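Local coordinates for protein Alpha/beta hydrolase (Pseudomonas aeruginosa PAO1, PDB 4R1D) that probably acts as a lipase effector of the H2 type VI secretion system, binds calcium and is probably held in check by the inhibitor Tli4, at residues R295-N309 and T458-W470. Residues are numbered along the deposited sequence; the frame is centred on the assembly and turned at random.
Sequences RCGYEGIAQVVLGRN and TLNDDENGTYNSW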
loop_
_atom_site.group_PDB
_atom_site.type_symbol
_atom_site.label_atom_id
_atom_site.label_comp_id
_atom_site.label_asym_id
_atom_site.label_seq_id
_atom_site.Cartn_x
_atom_site.Cartn_y
_atom_site.Cartn_z
ATOM N N ARG A 295 1.831 17.710 0.384
ATOM C CA ARG A 295 1.417 19.112 0.469
ATOM C C ARG A 295 0.540 19.575 -0.703
ATOM O O ARG A 295 -0.199 20.557 -0.565
ATOM C CB ARG A 295 2.636 20.040 0.632
ATOM C CG ARG A 295 3.399 19.877 1.951
ATOM C CD ARG A 295 2.503 20.131 3.136
ATOM N NE ARG A 295 1.893 21.457 3.071
ATOM C CZ ARG A 295 2.457 22.562 3.559
ATOM N NH1 ARG A 295 3.641 22.500 4.150
ATOM N NH2 ARG A 295 1.829 23.730 3.468
ATOM N N CYS A 296 0.590 18.871 -1.837
ATOM C CA CYS A 296 -0.085 19.347 -3.056
ATOM C C CYS A 296 -1.027 18.352 -3.728
ATOM O O CYS A 296 -1.731 18.723 -4.665
ATOM C CB CYS A 296 0.936 19.755 -4.123
ATOM S SG CYS A 296 2.202 20.921 -3.593
ATOM N N GLY A 297 -0.995 17.094 -3.299
ATOM C CA GLY A 297 -1.661 16.025 -4.033
ATOM C C GLY A 297 -0.773 15.479 -5.135
ATOM O O GLY A 297 0.243 16.077 -5.485
ATOM N N TYR A 298 -1.136 14.325 -5.693
ATOM C CA TYR A 298 -0.446 13.832 -6.873
ATOM C C TYR A 298 -0.832 14.667 -8.092
ATOM O O TYR A 298 -1.910 15.246 -8.130
ATOM C CB TYR A 298 -0.787 12.362 -7.125
ATOM C CG TYR A 298 -0.072 11.431 -6.183
ATOM C CD1 TYR A 298 -0.420 11.361 -4.831
ATOM C CD2 TYR A 298 0.965 10.633 -6.637
ATOM C CE1 TYR A 298 0.255 10.510 -3.971
ATOM C CE2 TYR A 298 1.641 9.790 -5.783
ATOM C CZ TYR A 298 1.286 9.731 -4.461
ATOM O OH TYR A 298 1.984 8.890 -3.622
ATOM N N GLU A 299 0.051 14.701 -9.084
ATOM C CA GLU A 299 -0.224 15.380 -10.346
ATOM C C GLU A 299 -1.172 14.559 -11.222
ATOM O O GLU A 299 -1.258 13.339 -11.087
ATOM C CB GLU A 299 1.084 15.650 -11.094
ATOM C CG GLU A 299 2.154 16.327 -10.242
ATOM C CD GLU A 299 3.431 16.620 -11.022
ATOM O OE1 GLU A 299 3.403 17.524 -11.887
ATOM O OE2 GLU A 299 4.456 15.948 -10.770
ATOM N N GLY A 300 -1.880 15.238 -12.121
ATOM C CA GLY A 300 -2.870 14.595 -12.964
ATOM C C GLY A 300 -2.294 13.525 -13.870
ATOM O O GLY A 300 -2.991 12.590 -14.259
ATOM N N ILE A 301 -1.018 13.660 -14.209
ATOM C CA ILE A 301 -0.349 12.701 -15.080
ATOM C C ILE A 301 -0.038 11.352 -14.413
ATOM O O ILE A 301 0.322 10.391 -15.093
ATOM C CB ILE A 301 0.963 13.282 -15.624
ATOM C CG1 ILE A 301 1.881 13.683 -14.463
ATOM C CG2 ILE A 301 0.680 14.472 -16.524
ATOM C CD1 ILE A 301 3.177 14.347 -14.894
ATOM N N ALA A 302 -0.154 11.278 -13.090
ATOM C CA ALA A 302 0.250 10.068 -12.372
ATOM C C ALA A 302 -0.704 8.889 -12.595
ATOM O O ALA A 302 -1.932 9.036 -12.501
ATOM C CB ALA A 302 0.404 10.353 -10.886
ATOM N N GLN A 303 -0.135 7.718 -12.877
ATOM C CA GLN A 303 -0.926 6.500 -13.044
ATOM C C GLN A 303 -1.442 5.977 -11.719
ATOM O O GLN A 303 -2.519 5.374 -11.652
ATOM C CB GLN A 303 -0.089 5.383 -13.661
ATOM C CG GLN A 303 0.466 5.660 -15.015
ATOM C CD GLN A 303 1.001 4.396 -15.629
ATOM O OE1 GLN A 303 0.286 3.394 -15.720
ATOM N NE2 GLN A 303 2.269 4.414 -16.017
ATOM N N VAL A 304 -0.638 6.146 -10.670
ATOM C CA VAL A 304 -1.006 5.635 -9.361
ATOM C C VAL A 304 -0.920 6.757 -8.344
ATOM O O VAL A 304 0.115 7.416 -8.230
ATOM C CB VAL A 304 -0.103 4.477 -8.959
ATOM C CG1 VAL A 304 -0.648 3.802 -7.732
ATOM C CG2 VAL A 304 -0.017 3.482 -10.109
ATOM N N VAL A 305 -2.015 6.979 -7.622
ATOM C CA VAL A 305 -2.135 8.148 -6.761
ATOM C C VAL A 305 -2.815 7.808 -5.444
ATOM O O VAL A 305 -3.562 6.843 -5.370
ATOM C CB VAL A 305 -2.931 9.273 -7.463
ATOM C CG1 VAL A 305 -2.274 9.656 -8.787
ATOM C CG2 VAL A 305 -4.381 8.853 -7.689
ATOM N N LEU A 306 -2.558 8.606 -4.410
ATOM C CA LEU A 306 -3.284 8.479 -3.151
ATOM C C LEU A 306 -4.099 9.736 -2.845
ATOM O O LEU A 306 -4.585 9.915 -1.733
ATOM C CB LEU A 306 -2.327 8.170 -2.000
ATOM C CG LEU A 306 -1.602 6.830 -2.100
ATOM C CD1 LEU A 306 -0.589 6.662 -0.978
ATOM C CD2 LEU A 306 -2.633 5.699 -2.050
ATOM N N GLY A 307 -4.249 10.603 -3.837
ATOM C CA GLY A 307 -5.082 11.777 -3.668
ATOM C C GLY A 307 -4.718 12.911 -4.606
ATOM O O GLY A 307 -3.629 12.929 -5.186
ATOM N N ARG A 308 -5.646 13.857 -4.748
ATOM C CA ARG A 308 -5.480 14.968 -5.683
ATOM C C ARG A 308 -5.214 16.292 -4.977
ATOM O O ARG A 308 -5.104 17.333 -5.626
ATOM C CB ARG A 308 -6.723 15.111 -6.548
ATOM C CG ARG A 308 -6.971 13.921 -7.432
ATOM C CD ARG A 308 -5.804 13.704 -8.367
ATOM N NE ARG A 308 -6.106 12.654 -9.327
ATOM C CZ ARG A 308 -5.234 12.170 -10.199
ATOM N NH1 ARG A 308 -3.996 12.645 -10.236
ATOM N NH2 ARG A 308 -5.610 11.210 -11.032
ATOM N N ASN A 309 -5.138 16.252 -3.659
ATOM C CA ASN A 309 -4.704 17.412 -2.882
ATOM C C ASN A 309 -4.050 16.945 -1.590
ATOM O O ASN A 309 -3.983 15.732 -1.297
ATOM C CB ASN A 309 -5.857 18.406 -2.624
ATOM C CG ASN A 309 -7.022 17.784 -1.870
ATOM O OD1 ASN A 309 -6.833 16.972 -0.975
ATOM N ND2 ASN A 309 -8.243 18.180 -2.228
ATOM N N THR A 458 -2.276 32.402 10.773
ATOM C CA THR A 458 -3.484 31.623 10.534
ATOM C C THR A 458 -3.652 31.206 9.072
ATOM O O THR A 458 -4.463 30.332 8.762
ATOM C CB THR A 458 -4.745 32.389 10.995
ATOM O OG1 THR A 458 -5.698 31.464 11.528
ATOM C CG2 THR A 458 -5.373 33.164 9.837
ATOM N N LEU A 459 -2.878 31.827 8.185
ATOM C CA LEU A 459 -3.028 31.619 6.746
ATOM C C LEU A 459 -2.956 30.147 6.359
ATOM O O LEU A 459 -2.132 29.392 6.880
ATOM C CB LEU A 459 -1.969 32.408 5.969
ATOM C CG LEU A 459 -1.982 33.917 6.212
ATOM C CD1 LEU A 459 -1.022 34.617 5.265
ATOM C CD2 LEU A 459 -3.393 34.469 6.064
ATOM N N ASN A 460 -3.823 29.749 5.436
ATOM C CA ASN A 460 -3.828 28.384 4.938
ATOM C C ASN A 460 -3.567 28.347 3.433
ATOM O O ASN A 460 -3.864 29.299 2.715
ATOM C CB ASN A 460 -5.161 27.711 5.267
ATOM C CG ASN A 460 -5.365 27.516 6.765
ATOM O OD1 ASN A 460 -4.411 27.552 7.547
ATOM N ND2 ASN A 460 -6.613 27.301 7.168
ATOM N N ASP A 461 -2.985 27.255 2.955
ATOM C CA ASP A 461 -2.764 27.119 1.525
ATOM C C ASP A 461 -4.008 26.515 0.867
ATOM O O ASP A 461 -5.024 26.298 1.535
ATOM C CB ASP A 461 -1.491 26.314 1.245
ATOM C CG ASP A 461 -1.612 24.852 1.649
ATOM O OD1 ASP A 461 -2.744 24.338 1.728
ATOM O OD2 ASP A 461 -0.568 24.210 1.867
ATOM N N ASP A 462 -3.937 26.261 -0.432
ATOM C CA ASP A 462 -5.080 25.698 -1.152
ATOM C C ASP A 462 -4.966 24.180 -1.280
ATOM O O ASP A 462 -5.679 23.559 -2.072
ATOM C CB ASP A 462 -5.210 26.333 -2.536
ATOM C CG ASP A 462 -4.114 25.890 -3.488
ATOM O OD1 ASP A 462 -3.087 25.342 -3.022
ATOM O OD2 ASP A 462 -4.276 26.107 -4.703
ATOM N N GLU A 463 -4.050 23.603 -0.507
ATOM C CA GLU A 463 -3.802 22.160 -0.520
ATOM C C GLU A 463 -3.341 21.648 -1.876
ATOM O O GLU A 463 -3.309 20.438 -2.105
ATOM C CB GLU A 463 -5.035 21.380 -0.022
ATOM C CG GLU A 463 -5.286 21.581 1.470
ATOM C CD GLU A 463 -6.346 20.663 2.047
ATOM O OE1 GLU A 463 -6.511 19.531 1.537
ATOM O OE2 GLU A 463 -7.009 21.073 3.020
ATOM N N ASN A 464 -2.954 22.572 -2.760
ATOM C CA ASN A 464 -2.490 22.219 -4.095
ATOM C C ASN A 464 -1.210 22.981 -4.498
ATOM O O ASN A 464 -0.796 22.939 -5.651
ATOM C CB ASN A 464 -3.598 22.439 -5.147
ATOM C CG ASN A 464 -4.665 21.329 -5.144
ATOM O OD1 ASN A 464 -5.862 21.602 -5.106
ATOM N ND2 ASN A 464 -4.223 20.074 -5.208
ATOM N N GLY A 465 -0.586 23.666 -3.545
ATOM C CA GLY A 465 0.739 24.209 -3.783
ATOM C C GLY A 465 0.901 25.708 -3.587
ATOM O O GLY A 465 2.003 26.224 -3.748
ATOM N N THR A 466 -0.168 26.414 -3.240
ATOM C CA THR A 466 -0.023 27.861 -3.053
ATOM C C THR A 466 -0.799 28.455 -1.883
ATOM O O THR A 466 -1.894 27.995 -1.536
ATOM C CB THR A 466 -0.347 28.648 -4.353
ATOM O OG1 THR A 466 0.196 29.977 -4.262
ATOM C CG2 THR A 466 -1.861 28.711 -4.589
ATOM N N TYR A 467 -0.195 29.476 -1.273
ATOM C CA TYR A 467 -0.839 30.301 -0.260
ATOM C C TYR A 467 -1.508 31.538 -0.883
ATOM O O TYR A 467 -2.220 32.271 -0.206
ATOM C CB TYR A 467 0.185 30.736 0.798
ATOM C CG TYR A 467 0.526 29.644 1.789
ATOM C CD1 TYR A 467 -0.154 29.540 2.991
ATOM C CD2 TYR A 467 1.508 28.710 1.511
ATOM C CE1 TYR A 467 0.138 28.536 3.899
ATOM C CE2 TYR A 467 1.820 27.701 2.421
ATOM C CZ TYR A 467 1.129 27.616 3.599
ATOM O OH TYR A 467 1.431 26.612 4.492
ATOM N N ASN A 468 -1.259 31.779 -2.166
ATOM C CA ASN A 468 -1.945 32.868 -2.868
ATOM C C ASN A 468 -3.424 32.564 -2.957
ATOM O O ASN A 468 -3.815 31.428 -3.216
ATOM C CB ASN A 468 -1.385 33.057 -4.274
ATOM C CG ASN A 468 0.021 33.590 -4.265
ATOM O OD1 ASN A 468 0.371 34.403 -3.422
ATOM N ND2 ASN A 468 0.836 33.137 -5.207
ATOM N N SER A 469 -4.248 33.575 -2.729
ATOM C CA SER A 469 -5.685 33.394 -2.788
ATOM C C SER A 469 -6.353 34.681 -3.235
ATOM O O SER A 469 -5.686 35.678 -3.501
ATOM C CB SER A 469 -6.230 32.989 -1.422
ATOM O OG SER A 469 -6.050 34.039 -0.484
ATOM N N TRP A 470 -7.678 34.644 -3.322
ATOM C CA TRP A 470 -8.461 35.841 -3.589
ATOM C C TRP A 470 -8.081 36.929 -2.586
ATOM O O TRP A 470 -8.082 38.121 -2.911
ATOM C CB TRP A 470 -9.949 35.496 -3.502
ATOM C CG TRP A 470 -10.870 36.657 -3.603
ATOM C CD1 TRP A 470 -11.565 37.244 -2.584
ATOM C CD2 TRP A 470 -11.222 37.370 -4.793
ATOM N NE1 TRP A 470 -12.324 38.286 -3.065
ATOM C CE2 TRP A 470 -12.130 38.385 -4.419
ATOM C CE3 TRP A 470 -10.848 37.258 -6.137
ATOM C CZ2 TRP A 470 -12.677 39.275 -5.342
ATOM C CZ3 TRP A 470 -11.388 38.145 -7.049
ATOM C CH2 TRP A 470 -12.296 39.140 -6.648
HETATM O O HOH W 1 -0.816 21.584 2.080
HETATM O O HOH W 2 -0.035 23.319 -0.849
HETATM O O HOH W 3 -8.420 17.582 1.276
HETATM O O HOH W 4 -8.085 20.035 -4.801
#
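This is a polar contact, far from the calcium site, in which the loop 458-470 packs against the C-terminal end of helix 289-296 and the residues leading into helix 310-317, with Asn464 bonded to Cys296 and Arg308. The amide of Asn464 joins two separate points of the 295-309 backbone: ND2 donates to Cys296 O at 2.9 Å and to Arg308 O at 2.9 Å, the second bond lying on a lone pair in the carbonyl plane, the first coming from above it. Both N-H groups are thus used, which fixes the rotation of the amide, while a water joins OD1 to Asn309 ND2. The turn itself is held by two successive Asx turns, at Asp461 and Asp462; Asp462 OD1 takes Asn464 N and Thr466 N from opposite faces of its carboxylate. Arg295 folds back through bends at chi2 and chi3 (-59° and -57°), bringing NH2 edge-on to Asp461 OD2 at 2.9 Å in a nearly straight salt bridge. The same nitrogen makes a weak bond to Tyr467 OH, and NH1 reaches Trp375 O. Asp461 CB lies over one face of the Tyr467 ring, 3.6 Å from its plane. Cys296 SG rests on Gly465 CA at 3.6 Å. Glu463 OE1 accepts from Gly311 N and OE2 bonds Tyr386, while Asn309 OD1 caps Glu312 N. With a water accepting from Arg295 NE beside Asp461, the chemistry implies a junction set by an amide bonded to main-chain carbonyls and by a salt bridge.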